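Aminoacyl-tRNA synthetase-interacting multifunctional protein p43 (Plasmodium vivax, PDB 6IPA) probably binds tRNA through its C-terminal EMAP II-like domain and probably associates with aminoacyl-tRNA synthetases. Local coordinates at residues L68-G73 with V98-N103. Sequence-based numbering, arbitrary orientation.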
loop_
_atom_site.group_PDB
_atom_site.type_symbol
_atom_site.label_atom_id
_atom_site.label_comp_id
_atom_site.label_asym_id
_atom_site.label_seq_id
_atom_site.Cartn_x
_atom_site.Cartn_y
_atom_site.Cartn_z
ATOM N N LEU A 68 -0.793 -12.328 3.608
ATOM C CA LEU A 68 -0.920 -11.438 4.778
ATOM C C LEU A 68 -2.315 -11.271 5.254
ATOM O O LEU A 68 -3.237 -11.280 4.472
ATOM C CB LEU A 68 -0.395 -10.033 4.500
ATOM C CG LEU A 68 1.118 -9.938 4.424
ATOM C CD1 LEU A 68 1.690 -10.835 3.316
ATOM C CD2 LEU A 68 1.502 -8.464 4.270
ATOM N N LYS A 69 -2.454 -11.074 6.559
ATOM C CA LYS A 69 -3.737 -10.758 7.166
ATOM C C LYS A 69 -3.587 -9.359 7.742
ATOM O O LYS A 69 -2.717 -9.114 8.570
ATOM C CB LYS A 69 -4.138 -11.796 8.229
ATOM C CG LYS A 69 -4.496 -13.143 7.622
ATOM C CD LYS A 69 -4.944 -14.136 8.689
ATOM C CE LYS A 69 -5.135 -15.546 8.132
ATOM N NZ LYS A 69 -6.355 -15.582 7.277
ATOM N N ILE A 70 -4.399 -8.426 7.266
ATOM C CA ILE A 70 -4.150 -7.046 7.587
ATOM C C ILE A 70 -5.433 -6.360 8.033
ATOM O O ILE A 70 -6.434 -6.414 7.357
ATOM C CB ILE A 70 -3.501 -6.310 6.411
ATOM C CG1 ILE A 70 -2.388 -7.156 5.751
ATOM C CG2 ILE A 70 -2.903 -5.029 6.934
ATOM C CD1 ILE A 70 -1.497 -6.348 4.820
ATOM N N ASN A 71 -5.412 -5.808 9.229
ATOM C CA ASN A 71 -6.560 -5.116 9.815
ATOM C C ASN A 71 -6.530 -3.703 9.272
ATOM O O ASN A 71 -5.558 -2.950 9.533
ATOM C CB ASN A 71 -6.396 -5.084 11.328
ATOM C CG ASN A 71 -7.358 -4.167 11.989
ATOM O OD1 ASN A 71 -8.188 -3.495 11.331
ATOM N ND2 ASN A 71 -7.250 -4.082 13.296
ATOM N N VAL A 72 -7.549 -3.354 8.488
ATOM C CA VAL A 72 -7.602 -2.030 7.873
ATOM C C VAL A 72 -8.854 -1.284 8.376
ATOM O O VAL A 72 -9.345 -0.377 7.732
ATOM C CB VAL A 72 -7.603 -2.081 6.346
ATOM C CG1 VAL A 72 -6.246 -2.390 5.787
ATOM C CG2 VAL A 72 -8.569 -3.113 5.865
ATOM N N GLY A 73 -9.355 -1.665 9.542
ATOM C CA GLY A 73 -10.378 -0.916 10.223
ATOM C C GLY A 73 -11.713 -1.501 9.967
ATOM O O GLY A 73 -12.679 -0.992 10.475
ATOM N N VAL A 98 1.013 -0.730 7.847
ATOM C CA VAL A 98 1.388 -0.590 6.440
ATOM C C VAL A 98 0.359 0.277 5.758
ATOM O O VAL A 98 -0.668 0.629 6.384
ATOM C CB VAL A 98 1.539 -1.945 5.753
ATOM C CG1 VAL A 98 2.687 -2.694 6.382
ATOM C CG2 VAL A 98 0.267 -2.765 5.869
ATOM N N LEU A 99 0.673 0.657 4.507
ATOM C CA LEU A 99 -0.238 1.429 3.652
ATOM C C LEU A 99 -0.878 0.556 2.618
ATOM O O LEU A 99 -0.216 0.070 1.714
ATOM C CB LEU A 99 0.505 2.548 2.953
ATOM C CG LEU A 99 1.080 3.603 3.929
ATOM C CD1 LEU A 99 1.208 4.950 3.203
ATOM C CD2 LEU A 99 0.276 3.793 5.215
ATOM N N VAL A 100 -2.178 0.350 2.758
ATOM C CA VAL A 100 -2.916 -0.501 1.820
ATOM C C VAL A 100 -3.715 0.320 0.834
ATOM O O VAL A 100 -4.529 1.140 1.262
ATOM C CB VAL A 100 -3.899 -1.432 2.589
ATOM C CG1 VAL A 100 -4.671 -2.311 1.621
ATOM C CG2 VAL A 100 -3.128 -2.293 3.580
ATOM N N LEU A 101 -3.501 0.084 -0.464
ATOM C CA LEU A 101 -4.432 0.504 -1.536
ATOM C C LEU A 101 -5.689 -0.364 -1.463
ATOM O O LEU A 101 -5.795 -1.420 -2.095
ATOM C CB LEU A 101 -3.790 0.414 -2.940
ATOM C CG LEU A 101 -4.700 0.773 -4.123
ATOM C CD1 LEU A 101 -5.250 2.171 -3.964
ATOM C CD2 LEU A 101 -3.999 0.709 -5.488
ATOM N N ALA A 102 -6.672 0.118 -0.712
ATOM C CA ALA A 102 -7.882 -0.655 -0.384
ATOM C C ALA A 102 -8.905 -0.909 -1.474
ATOM O O ALA A 102 -9.673 -1.861 -1.391
ATOM C CB ALA A 102 -8.565 0.018 0.793
ATOM N N ASN A 103 -8.933 -0.081 -2.517
ATOM C CA ASN A 103 -10.055 -0.107 -3.472
ATOM C C ASN A 103 -9.847 -0.820 -4.782
ATOM O O ASN A 103 -10.704 -0.755 -5.688
ATOM C CB ASN A 103 -10.622 1.285 -3.708
ATOM C CG ASN A 103 -9.666 2.245 -4.414
ATOM O OD1 ASN A 103 -8.434 2.143 -4.327
ATOM N ND2 ASN A 103 -10.245 3.203 -5.109
#
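Ile70 faces Val98 and Val72 faces Val100 across two backbones that stay well apart, with CA atoms 8.6 Å and 7.8 Å from each other in the two pairs, so side chains alone bridge them. The arrangement exemplifies how the OB fold of a putative tRNA-binding domain fills its interior: strands 66-71 and 97-101 both pair with strand 48-58, one on either side of it, and the curvature of the barrel brings their facing residues together. Ile70 and, just past the strand, Val72 turn toward Val98 and Val100, whereas Leu99 points away, touching Val50 of strand 48-58. Ile70 and Val98 cross at about a right angle, methyl against methyl, Ile70 CG2 lying 4.0 Å from Val98 CG2. Val72 meets Val100 in a similar crossing. With chi1 at 180°, Val100 holds CG2 opposite its carbonyl carbon, and this one branch serves both neighbours, approaching Ile70 CG2 at 4.3 Å as well as the valine. Ile80 of strand 78-82 packs on Ile70 and Val100, extending this buried aliphatic cluster. Where strand 66-71 ends, Asn71 begins an Asx turn, OD1 accepting from Gly73 N at 2.8 Å. Between the segments the closest approach is Val72 CG1 to Val100 CG2, at 3.8 Å.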